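Local coordinates for putative amidohydrolase (Unidentified, PDB 3MKV), which probably acts as a zinc-dependent prolidase of the amidohydrolase superfamily, hydrolysing dipeptides that end in proline, at residues 8-14 / 54-59; 47-51 / 412-416; 125-129 / 405-409. All blocks are in the same frame, centred on the assembly; numbering follows the deposited sequence. Where two conformers were deposited one is given.

Contact 1. Residues 8-14 / 54-59; sequences FRNGALL and GKTIMP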
ATOM      1  N   PHE A   8       9.474  52.646 -34.215  1.00 65.74           N
ATOM      2  CA  PHE A   8      10.407  53.368 -33.372  1.00 65.38           C
ATOM      3  C   PHE A   8      11.269  54.264 -34.245  1.00 69.67           C
ATOM      4  O   PHE A   8      11.832  53.808 -35.245  1.00 72.00           O
ATOM      5  CB  PHE A   8      11.284  52.384 -32.607  1.00 63.40           C
ATOM      6  CG  PHE A   8      10.543  51.602 -31.561  1.00 65.50           C
ATOM      7  CD1 PHE A   8      10.540  52.019 -30.240  1.00 69.85           C
ATOM      8  CD2 PHE A   8       9.854  50.451 -31.895  1.00 64.69           C
ATOM      9  CE1 PHE A   8       9.866  51.302 -29.274  1.00 71.20           C
ATOM     10  CE2 PHE A   8       9.175  49.734 -30.936  1.00 69.80           C
ATOM     11  CZ  PHE A   8       9.179  50.160 -29.624  1.00 67.21           C
ATOM     12  N   ARG A   9      11.370  55.534 -33.880  1.00 69.84           N
ATOM     13  CA  ARG A   9      12.102  56.526 -34.654  0.50 69.24           C
ATOM     14  C   ARG A   9      12.875  57.513 -33.763  1.00 69.09           C
ATOM     15  O   ARG A   9      12.468  57.792 -32.655  1.00 68.95           O
ATOM     16  CB  ARG A   9      11.110  57.294 -35.535  0.50 70.08           C
ATOM     17  CG  ARG A   9      11.741  58.148 -36.621  0.50 73.22           C
ATOM     18  CD  ARG A   9      10.692  58.972 -37.367  0.50 69.04           C
ATOM     19  NE  ARG A   9      10.083  59.996 -36.519  0.50 68.68           N
ATOM     20  CZ  ARG A   9      10.702  61.104 -36.123  0.50 63.56           C
ATOM     21  NH1 ARG A   9      10.067  61.984 -35.354  0.50 55.73           N
ATOM     22  NH2 ARG A   9      11.956  61.333 -36.495  0.50 55.96           N
ATOM     23  N   ASN A  10      13.941  58.086 -34.291  1.00 68.99           N
ATOM     24  CA  ASN A  10      14.679  59.135 -33.588  1.00 69.40           C
ATOM     25  C   ASN A  10      15.403  58.714 -32.303  1.00 73.31           C
ATOM     26  O   ASN A  10      15.355  59.423 -31.287  1.00 70.17           O
ATOM     27  CB  ASN A  10      13.751  60.305 -33.280  1.00 72.38           C
ATOM     28  CG  ASN A  10      14.493  61.619 -33.191  1.00 78.43           C
ATOM     29  OD1 ASN A  10      15.325  61.928 -34.048  1.00 86.75           O
ATOM     30  ND2 ASN A  10      14.202  62.400 -32.154  1.00 66.00           N
ATOM     31  N   GLY A  11      16.093  57.577 -32.351  1.00 74.17           N
ATOM     32  CA  GLY A  11      16.850  57.114 -31.195  1.00 73.53           C
ATOM     33  C   GLY A  11      18.143  56.396 -31.534  1.00 75.60           C
ATOM     34  O   GLY A  11      18.447  56.136 -32.703  1.00 75.66           O
ATOM     35  N   ALA A  12      18.918  56.088 -30.500  1.00 72.33           N
ATOM     36  CA  ALA A  12      20.084  55.243 -30.650  1.00 69.67           C
ATOM     37  C   ALA A  12      19.614  53.796 -30.585  1.00 69.20           C
ATOM     38  O   ALA A  12      18.627  53.493 -29.919  1.00 69.32           O
ATOM     39  CB  ALA A  12      21.091  55.528 -29.551  1.00 70.55           C
ATOM     40  N   LEU A  13      20.315  52.917 -31.291  1.00 68.22           N
ATOM     41  CA  LEU A  13      19.998  51.499 -31.303  1.00 64.59           C
ATOM     42  C   LEU A  13      21.143  50.748 -30.678  1.00 65.35           C
ATOM     43  O   LEU A  13      22.289  50.944 -31.058  1.00 68.28           O
ATOM     44  CB  LEU A  13      19.807  50.998 -32.731  1.00 65.25           C
ATOM     45  CG  LEU A  13      19.526  49.505 -32.867  1.00 65.99           C
ATOM     46  CD1 LEU A  13      18.375  49.106 -31.958  1.00 64.90           C
ATOM     47  CD2 LEU A  13      19.226  49.146 -34.303  1.00 61.02           C
ATOM     48  N   LEU A  14      20.834  49.898 -29.706  1.00 68.30           N
ATOM     49  CA  LEU A  14      21.848  49.064 -29.077  1.00 64.60           C
ATOM     50  C   LEU A  14      21.844  47.699 -29.748  1.00 65.50           C
ATOM     51  O   LEU A  14      20.870  46.947 -29.652  1.00 63.24           O
ATOM     52  CB  LEU A  14      21.572  48.932 -27.585  1.00 64.42           C
ATOM     53  CG  LEU A  14      22.708  48.426 -26.699  1.00 61.96           C
ATOM     54  CD1 LEU A  14      22.363  48.689 -25.239  1.00 48.03           C
ATOM     55  CD2 LEU A  14      22.999  46.939 -26.946  1.00 56.17           C
ATOM     56  N   GLY A  54      15.752  60.873 -28.794  1.00 76.49           N
ATOM     57  CA  GLY A  54      17.177  60.595 -28.648  1.00 75.53           C
ATOM     58  C   GLY A  54      17.530  59.694 -27.480  1.00 76.00           C
ATOM     59  O   GLY A  54      18.630  59.782 -26.932  1.00 79.53           O
ATOM     60  N   LYS A  55      16.602  58.825 -27.090  1.00 73.47           N
ATOM     61  CA  LYS A  55      16.870  57.842 -26.047  1.00 70.37           C
ATOM     62  C   LYS A  55      17.316  56.524 -26.670  1.00 71.12           C
ATOM     63  O   LYS A  55      17.365  56.390 -27.900  1.00 67.16           O
ATOM     64  CB  LYS A  55      15.642  57.642 -25.160  1.00 68.17           C
ATOM     65  CG  LYS A  55      15.634  58.529 -23.937  1.00 73.75           C
ATOM     66  CD  LYS A  55      14.227  58.794 -23.429  1.00 73.36           C
ATOM     67  CE  LYS A  55      13.480  59.711 -24.374  1.00 80.77           C
ATOM     68  NZ  LYS A  55      12.701  60.741 -23.629  1.00 83.60           N
ATOM     69  N   THR A  56      17.637  55.550 -25.823  1.00 71.26           N
ATOM     70  CA  THR A  56      18.199  54.290 -26.306  1.00 69.03           C
ATOM     71  C   THR A  56      17.159  53.191 -26.493  1.00 68.61           C
ATOM     72  O   THR A  56      16.357  52.895 -25.603  1.00 69.76           O
ATOM     73  CB  THR A  56      19.330  53.781 -25.394  1.00 69.10           C
ATOM     74  OG1 THR A  56      20.278  54.837 -25.172  1.00 62.93           O
ATOM     75  CG2 THR A  56      20.030  52.598 -26.040  1.00 63.18           C
ATOM     76  N   ILE A  57      17.174  52.598 -27.675  1.00 62.80           N
ATOM     77  CA  ILE A  57      16.326  51.466 -27.959  1.00 63.78           C
ATOM     78  C   ILE A  57      17.199  50.216 -27.920  1.00 62.74           C
ATOM     79  O   ILE A  57      18.131  50.072 -28.712  1.00 62.62           O
ATOM     80  CB  ILE A  57      15.637  51.618 -29.326  1.00 64.92           C
ATOM     81  CG1 ILE A  57      14.840  52.924 -29.364  1.00 69.37           C
ATOM     82  CG2 ILE A  57      14.720  50.429 -29.612  1.00 67.57           C
ATOM     83  CD1 ILE A  57      14.234  53.239 -30.714  1.00 70.90           C
ATOM     84  N   MET A  58      16.906  49.327 -26.976  1.00 59.83           N
ATOM     85  CA  MET A  58      17.692  48.105 -26.802  1.00 56.38           C
ATOM     86  C   MET A  58      16.794  46.868 -26.700  1.00 58.23           C
ATOM     87  O   MET A  58      15.603  46.976 -26.393  1.00 59.63           O
ATOM     88  CB  MET A  58      18.590  48.212 -25.558  1.00 51.24           C
ATOM     89  CG  MET A  58      17.826  48.249 -24.245  1.00 44.02           C
ATOM     90  SD  MET A  58      18.879  48.028 -22.802  1.00 46.15           S
ATOM     91  CE  MET A  58      19.460  46.369 -23.127  1.00 44.10           C
ATOM     92  N   PRO A  59      17.374  45.679 -26.925  1.00 58.22           N
ATOM     93  CA  PRO A  59      16.578  44.450 -26.860  1.00 56.81           C
ATOM     94  C   PRO A  59      16.102  44.162 -25.437  1.00 53.11           C
ATOM     95  O   PRO A  59      16.713  44.625 -24.469  1.00 49.48           O
ATOM     96  CB  PRO A  59      17.555  43.361 -27.304  1.00 58.35           C
ATOM     97  CG  PRO A  59      18.770  44.080 -27.820  1.00 61.66           C
ATOM     98  CD  PRO A  59      18.798  45.421 -27.195  1.00 54.15           C
TER

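Contact 2. Residues 47-51 / 412-416; sequences AHVID and VNELE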
ATOM      1  N   ALA A  47       1.456  52.318 -39.389  1.00 99.17           N
ATOM      2  CA  ALA A  47       2.331  52.306 -38.226  1.00 97.65           C
ATOM      3  C   ALA A  47       1.951  53.330 -37.157  1.00 95.41           C
ATOM      4  O   ALA A  47       1.636  54.475 -37.465  1.00 98.50           O
ATOM      5  CB  ALA A  47       3.779  52.506 -38.658  1.00 98.22           C
ATOM      6  N   HIS A  48       1.979  52.900 -35.898  1.00 91.34           N
ATOM      7  CA  HIS A  48       1.898  53.810 -34.767  1.00 86.45           C
ATOM      8  C   HIS A  48       3.327  54.198 -34.401  1.00 83.73           C
ATOM      9  O   HIS A  48       4.112  53.365 -33.951  1.00 83.47           O
ATOM     10  CB  HIS A  48       1.202  53.137 -33.586  1.00 87.50           C
ATOM     11  CG  HIS A  48       1.320  53.895 -32.300  1.00 97.08           C
ATOM     12  ND1 HIS A  48       0.223  54.354 -31.602  1.00105.54           N
ATOM     13  CD2 HIS A  48       2.407  54.274 -31.583  1.00100.37           C
ATOM     14  CE1 HIS A  48       0.629  54.981 -30.511  1.00107.13           C
ATOM     15  NE2 HIS A  48       1.949  54.947 -30.476  1.00102.98           N
ATOM     16  N   VAL A  49       3.665  55.464 -34.615  1.00 79.00           N
ATOM     17  CA  VAL A  49       5.041  55.931 -34.480  1.00 72.62           C
ATOM     18  C   VAL A  49       5.434  56.231 -33.041  1.00 72.69           C
ATOM     19  O   VAL A  49       4.693  56.879 -32.303  1.00 70.96           O
ATOM     20  CB  VAL A  49       5.288  57.196 -35.338  1.00 72.27           C
ATOM     21  CG1 VAL A  49       6.590  57.900 -34.921  1.00 62.00           C
ATOM     22  CG2 VAL A  49       5.301  56.840 -36.817  1.00 65.14           C
ATOM     23  N   ILE A  50       6.619  55.772 -32.653  1.00 74.28           N
ATOM     24  CA  ILE A  50       7.134  56.049 -31.319  1.00 75.57           C
ATOM     25  C   ILE A  50       8.401  56.901 -31.382  1.00 76.29           C
ATOM     26  O   ILE A  50       9.441  56.468 -31.879  1.00 75.40           O
ATOM     27  CB  ILE A  50       7.371  54.745 -30.532  1.00 75.32           C
ATOM     28  CG1 ILE A  50       6.038  54.003 -30.361  1.00 78.70           C
ATOM     29  CG2 ILE A  50       8.019  55.043 -29.183  1.00 73.99           C
ATOM     30  CD1 ILE A  50       6.157  52.588 -29.852  1.00 74.22           C
ATOM     31  N   ASP A  51       8.301  58.127 -30.884  1.00 77.98           N
ATOM     32  CA  ASP A  51       9.417  59.051 -30.940  1.00 80.78           C
ATOM     33  C   ASP A  51      10.219  58.977 -29.654  1.00 80.07           C
ATOM     34  O   ASP A  51       9.710  59.267 -28.573  1.00 78.47           O
ATOM     35  CB  ASP A  51       8.919  60.475 -31.187  1.00 86.29           C
ATOM     36  CG  ASP A  51       9.963  61.352 -31.855  1.00 90.96           C
ATOM     37  OD1 ASP A  51      11.099  61.434 -31.335  1.00 84.09           O
ATOM     38  OD2 ASP A  51       9.638  61.960 -32.901  1.00 99.16           O
ATOM     39  N   VAL A 412       4.426  48.951 -20.658  1.00 62.70           N
ATOM     40  CA  VAL A 412       4.770  50.186 -19.983  1.00 64.86           C
ATOM     41  C   VAL A 412       5.281  51.196 -20.998  1.00 67.98           C
ATOM     42  O   VAL A 412       6.341  51.012 -21.593  1.00 69.22           O
ATOM     43  CB  VAL A 412       5.858  49.952 -18.934  1.00 63.41           C
ATOM     44  CG1 VAL A 412       6.648  51.225 -18.684  1.00 66.06           C
ATOM     45  CG2 VAL A 412       5.241  49.441 -17.653  1.00 69.30           C
ATOM     46  N   ASN A 413       4.515  52.261 -21.194  1.00 69.54           N
ATOM     47  CA  ASN A 413       4.923  53.337 -22.081  1.00 72.61           C
ATOM     48  C   ASN A 413       4.647  54.708 -21.478  1.00 74.74           C
ATOM     49  O   ASN A 413       3.593  55.295 -21.707  1.00 73.38           O
ATOM     50  CB  ASN A 413       4.204  53.214 -23.418  1.00 73.61           C
ATOM     51  CG  ASN A 413       4.515  54.362 -24.347  1.00 74.63           C
ATOM     52  OD1 ASN A 413       5.420  55.156 -24.086  1.00 74.22           O
ATOM     53  ND2 ASN A 413       3.769  54.457 -25.443  1.00 82.78           N
ATOM     54  N   GLU A 414       5.593  55.221 -20.706  1.00 76.50           N
ATOM     55  CA  GLU A 414       5.415  56.537 -20.113  1.00 83.70           C
ATOM     56  C   GLU A 414       6.172  57.610 -20.889  1.00 85.37           C
ATOM     57  O   GLU A 414       6.838  58.470 -20.311  1.00 83.61           O
ATOM     58  CB  GLU A 414       5.812  56.528 -18.638  1.00 84.20           C
ATOM     59  CG  GLU A 414       7.189  56.003 -18.363  1.00 85.40           C
ATOM     60  CD  GLU A 414       7.347  55.603 -16.918  1.00 96.34           C
ATOM     61  OE1 GLU A 414       8.456  55.773 -16.363  1.00103.54           O
ATOM     62  OE2 GLU A 414       6.351  55.126 -16.334  1.00 99.24           O
ATOM     63  N   LEU A 415       6.074  57.530 -22.210  1.00 87.25           N
ATOM     64  CA  LEU A 415       6.595  58.555 -23.095  1.00 89.62           C
ATOM     65  C   LEU A 415       5.404  59.325 -23.645  1.00 96.92           C
ATOM     66  O   LEU A 415       5.462  60.543 -23.813  1.00 99.79           O
ATOM     67  CB  LEU A 415       7.356  57.919 -24.254  1.00 87.45           C
ATOM     68  CG  LEU A 415       8.596  57.080 -23.951  1.00 86.22           C
ATOM     69  CD1 LEU A 415       9.096  56.419 -25.224  1.00 83.86           C
ATOM     70  CD2 LEU A 415       9.684  57.942 -23.326  1.00 86.87           C
ATOM     71  N   GLU A 416       4.324  58.594 -23.920  1.00100.66           N
ATOM     72  CA  GLU A 416       3.115  59.163 -24.505  1.00102.83           C
ATOM     73  C   GLU A 416       1.956  59.141 -23.508  1.00105.47           C
ATOM     74  O   GLU A 416       2.097  59.583 -22.364  1.00107.20           O
ATOM     75  CB  GLU A 416       2.733  58.388 -25.766  1.00102.39           C
ATOM     76  CG  GLU A 416       3.925  58.013 -26.634  1.00102.46           C
ATOM     77  CD  GLU A 416       3.543  57.163 -27.836  1.00103.61           C
ATOM     78  OE1 GLU A 416       2.392  56.674 -27.896  1.00103.83           O
ATOM     79  OE2 GLU A 416       4.402  56.983 -28.724  1.00102.89           O
TER
HETATM   80  O   HOH W   1       6.469  59.183 -29.744  1.00 66.61           O

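Contact 3. Residues 125-129 / 405-409; sequences EGPRL and MKDGR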
ATOM      1  N   GLU A 125       0.452  39.216 -16.362  1.00 55.87           N
ATOM      2  CA  GLU A 125       1.536  39.874 -17.081  1.00 59.01           C
ATOM      3  C   GLU A 125       2.876  39.509 -16.466  1.00 57.92           C
ATOM      4  O   GLU A 125       3.027  39.489 -15.243  1.00 58.66           O
ATOM      5  CB  GLU A 125       1.381  41.393 -17.049  1.00 61.91           C
ATOM      6  CG  GLU A 125       0.262  41.942 -17.910  1.00 78.75           C
ATOM      7  CD  GLU A 125       0.037  43.419 -17.656  1.00 94.60           C
ATOM      8  OE1 GLU A 125       0.625  43.945 -16.685  1.00 97.44           O
ATOM      9  OE2 GLU A 125      -0.721  44.055 -18.420  1.00102.41           O
ATOM     10  N   GLY A 126       3.849  39.220 -17.315  1.00 52.86           N
ATOM     11  CA  GLY A 126       5.182  38.931 -16.834  1.00 51.60           C
ATOM     12  C   GLY A 126       6.118  38.591 -17.963  1.00 51.50           C
ATOM     13  O   GLY A 126       5.757  38.675 -19.137  1.00 51.08           O
ATOM     14  N   PRO A 127       7.338  38.187 -17.612  1.00 50.27           N
ATOM     15  CA  PRO A 127       8.298  37.808 -18.628  1.00 48.08           C
ATOM     16  C   PRO A 127       7.829  36.533 -19.330  1.00 46.84           C
ATOM     17  O   PRO A 127       7.117  35.729 -18.742  1.00 49.29           O
ATOM     18  CB  PRO A 127       9.570  37.517 -17.825  1.00 46.54           C
ATOM     19  CG  PRO A 127       9.331  38.053 -16.455  1.00 52.96           C
ATOM     20  CD  PRO A 127       7.856  38.031 -16.245  1.00 51.08           C
ATOM     21  N   ARG A 128       8.214  36.363 -20.585  1.00 46.69           N
ATOM     22  CA  ARG A 128       8.069  35.091 -21.248  1.00 46.83           C
ATOM     23  C   ARG A 128       8.840  34.088 -20.406  1.00 47.18           C
ATOM     24  O   ARG A 128       9.939  34.386 -19.930  1.00 45.91           O
ATOM     25  CB  ARG A 128       8.645  35.172 -22.659  1.00 45.81           C
ATOM     26  CG  ARG A 128       8.795  33.836 -23.338  1.00 53.28           C
ATOM     27  CD  ARG A 128       9.427  33.996 -24.702  1.00 63.55           C
ATOM     28  NE  ARG A 128       8.701  34.940 -25.547  1.00 59.97           N
ATOM     29  CZ  ARG A 128       8.973  36.239 -25.613  1.00 55.66           C
ATOM     30  NH1 ARG A 128       9.951  36.745 -24.876  1.00 50.43           N
ATOM     31  NH2 ARG A 128       8.269  37.027 -26.420  1.00 52.04           N
ATOM     32  N   LEU A 129       8.261  32.908 -20.200  1.00 50.45           N
ATOM     33  CA  LEU A 129       8.811  31.956 -19.224  1.00 44.18           C
ATOM     34  C   LEU A 129       9.393  30.715 -19.866  1.00 40.59           C
ATOM     35  O   LEU A 129       8.717  30.014 -20.609  1.00 48.59           O
ATOM     36  CB  LEU A 129       7.745  31.541 -18.214  1.00 45.79           C
ATOM     37  CG  LEU A 129       7.233  32.538 -17.169  1.00 45.32           C
ATOM     38  CD1 LEU A 129       6.340  31.805 -16.175  1.00 33.48           C
ATOM     39  CD2 LEU A 129       8.378  33.211 -16.433  1.00 43.10           C
ATOM     40  N   MET A 405       8.311  46.693 -24.132  1.00 56.50           N
ATOM     41  CA  MET A 405       7.506  46.018 -25.138  1.00 55.90           C
ATOM     42  C   MET A 405       7.833  44.529 -25.143  1.00 57.17           C
ATOM     43  O   MET A 405       8.992  44.154 -25.293  1.00 59.16           O
ATOM     44  CB  MET A 405       7.780  46.625 -26.531  1.00 56.57           C
ATOM     45  CG  MET A 405       6.956  46.035 -27.673  1.00 54.27           C
ATOM     46  SD  MET A 405       7.109  46.886 -29.273  1.00 51.73           S
ATOM     47  CE  MET A 405       8.260  45.874 -30.145  1.00 40.16           C
ATOM     48  N   LYS A 406       6.819  43.683 -24.991  1.00 55.04           N
ATOM     49  CA  LYS A 406       6.972  42.244 -25.072  0.50 54.85           C
ATOM     50  C   LYS A 406       6.000  41.703 -26.092  1.00 57.00           C
ATOM     51  O   LYS A 406       4.830  41.997 -25.991  1.00 53.25           O
ATOM     52  CB  LYS A 406       6.756  41.582 -23.710  0.50 54.45           C
ATOM     53  CG  LYS A 406       6.412  40.097 -23.762  0.50 52.39           C
ATOM     54  CD  LYS A 406       5.830  39.633 -22.434  0.50 44.18           C
ATOM     55  CE  LYS A 406       5.067  38.329 -22.567  0.50 44.03           C
ATOM     56  NZ  LYS A 406       4.444  37.922 -21.280  0.50 33.52           N
ATOM     57  N   ASP A 407       6.470  40.908 -27.046  1.00 63.28           N
ATOM     58  CA  ASP A 407       5.611  40.345 -28.085  1.00 66.95           C
ATOM     59  C   ASP A 407       4.847  41.430 -28.845  1.00 67.60           C
ATOM     60  O   ASP A 407       3.677  41.237 -29.194  1.00 67.25           O
ATOM     61  CB  ASP A 407       4.605  39.349 -27.490  1.00 69.72           C
ATOM     62  CG  ASP A 407       5.237  38.014 -27.130  1.00 75.22           C
ATOM     63  OD1 ASP A 407       4.931  37.489 -26.037  1.00 75.37           O
ATOM     64  OD2 ASP A 407       6.041  37.492 -27.936  1.00 80.35           O
ATOM     65  N   GLY A 408       5.503  42.563 -29.099  1.00 62.73           N
ATOM     66  CA  GLY A 408       4.882  43.643 -29.863  1.00 60.98           C
ATOM     67  C   GLY A 408       3.747  44.386 -29.163  1.00 63.05           C
ATOM     68  O   GLY A 408       2.971  45.092 -29.805  1.00 64.22           O
ATOM     69  N   ARG A 409       3.636  44.225 -27.847  1.00 63.72           N
ATOM     70  CA  ARG A 409       2.664  44.980 -27.074  1.00 63.55           C
ATOM     71  C   ARG A 409       3.402  45.775 -26.019  1.00 63.47           C
ATOM     72  O   ARG A 409       4.447  45.358 -25.535  1.00 64.26           O
ATOM     73  CB  ARG A 409       1.629  44.062 -26.413  1.00 63.31           C
ATOM     74  CG  ARG A 409       1.060  42.987 -27.329  1.00 72.56           C
ATOM     75  CD  ARG A 409      -0.184  42.323 -26.746  1.00 76.22           C
ATOM     76  NE  ARG A 409      -1.377  43.152 -26.919  1.00 99.95           N
ATOM     77  CZ  ARG A 409      -2.622  42.678 -26.973  1.00106.38           C
ATOM     78  NH1 ARG A 409      -2.843  41.372 -26.874  1.00107.82           N
ATOM     79  NH2 ARG A 409      -3.647  43.508 -27.134  1.00104.50           N
TER
HETATM   80  O   HOH W   2       6.316  34.622 -26.878  1.00 73.38           O

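Contact 1. Residues 8-14 / 54-59
Four backbone hydrogen bonds join 8-14 to 54-59, and their spacing identifies a short parallel beta pairing. I57 N gives to A12 O at 2.8 Å and L14 N gives to I57 O at 2.9 Å, both with an N-H...O angle of 168°. A12 N reaches K55 O at 3.0 Å with a more bent angle of 147°. Thus A12 bonds to the residues before and after its partner T56, while I57 bonds to those before and after L13, as a parallel register requires. The fourth bond lies beyond the regular pairing, where the chain turns a corner at N10 and G11: G54 N approaches N10 O almost along the C=O axis, at 2.9 Å. At that corner G11 CA lies 3.4 Å from K55 O.

Packing surrounds this polar strip. The CD1 end of I57 meets F8 CB at 3.6 Å and reaches the ring obliquely; with CG1 anti to the carbonyl carbon and chi2 extended (174°), the ethyl arm spans from 56-59 to the strand before the corner. L14 and M58 run alongside each other in the same sense, their CB atoms 3.7 Å apart. L13 CD1 rests 3.4 Å from I57 O.

T56 OG1 is bonded to G385 O. Within the beta domain beside the barrel, the corner passes the chain from the sheet of 5-9, 25-30 and 48-51 to the one containing 12-13 and 56-63; between them F8 and I57 share I27 of strand 25-30 and V380 of strand 380-383.

Contact 2. Residues 47-51 / 412-416
H48 and E416 are brought together by two different first torsions: the imidazole CG stands anti to the backbone N (chi1 168°), whereas E416 CG lies anti to its carbonyl carbon (chi1 -41°) and the chain beyond it is extended. The result is a His-carboxylate hydrogen bond in the beta domain, between strand 48-51, an edge strand of its four-stranded sheet within this chain, and the last modelled residues of the C-terminal tail. The two side chains overlap head to tail, with ring and carboxylate nearly coplanar. H48 NE2 donates a hydrogen bond to the syn lone pair of E416 OE1 at 3.1 Å, and the oxygen lies in the ring plane, although the N-H...O angle is only 141°.

The other oxygen, OE2, lies over the aliphatic part of I50, 3.8 Å from CG1, where the two side chains cross at about a right angle. L415 CD1 adds a looser apolar touch, 4.3 Å from I50 CG2. D51 directs its carboxylate to R9, in a salt bridge with the neighbouring strand 5-9 that holds for the conformer of R9 given. A water between D51 N and E416 OE2 lies too close to the nitrogen for its bridge to be more than doubtful.

Before the contact, the tail bends through an Asx turn: L415 N donates to N413 OD1 at 3.1 Å, from above the carbonyl plane.

Contact 3. Residues 125-129 / 405-409
R128 and D407 cross obliquely with their flat groups almost perpendicular, the guanidinium and carboxylate planes being 85° apart. This excludes the coplanar, two-pronged salt bridge, and a single pair of atoms makes the direct bond: R128 NH2 gives to D407 OD2 at 2.7 Å. Seen from the arginine, the oxygen lies at the edge of the guanidinium, close to its plane; seen from the aspartate, the nitrogen stands well above the carboxylate, 51° out of plane. The N-H...O angle of 131° records the same bend. A kink in the arginine chain at chi3 turns its end toward D407. Water 2 lies at the same guanidinium edge, accepting from R128 NE at 2.7 Å, and is placed to donate to OD2.

K406 points toward 125-129 and, stretched from CG onward, reaches G126, two residues before R128. In the conformer given, NZ donates to G126 O at 2.6 Å. K406 and D407 begin a type I' turn from K406 to R409, closed by R409 N to K406 O and by K406 N to R409 O. This hairpin of strands 403-406 and 409-413 belongs to the beta domain, whereas strand 128-131 runs parallel beside 102-107, consistent with the TIM barrel of this superfamily, so the contact bridges the two.

R128 NH1 forms a salt bridge with D379, whose other oxygen accepts from D407 N. The buried guanidinium thus has two carboxylate partners, which would probably stabilise its positive charge, while the ammonium of K406, in the conformer given, meets a neutral carbonyl.

Overall arrangement
Contacts 1 and 3 are buried and contact 2 lies at the surface. Contacts 1 and 2 share the sheet in which 5-9 and 48-51 are neighbours: their centres are about 12 Å apart, R9 N probably bonds to I50 O at 2.9 Å, and F8 CZ packs on I50 CD1 at 3.9 Å. Contacts 2 and 3 share the adjacent strands 403-406 and 409-413, and contact 3 meets contact 1 where F8 CZ packs on M405 SD at 3.9 Å. Chemistry follows place: contact 1, inside the beta domain, relies on backbone pairing and apolar side chains; contact 3, between domains, buries charge against charge; contact 2 joins exposed polar ends.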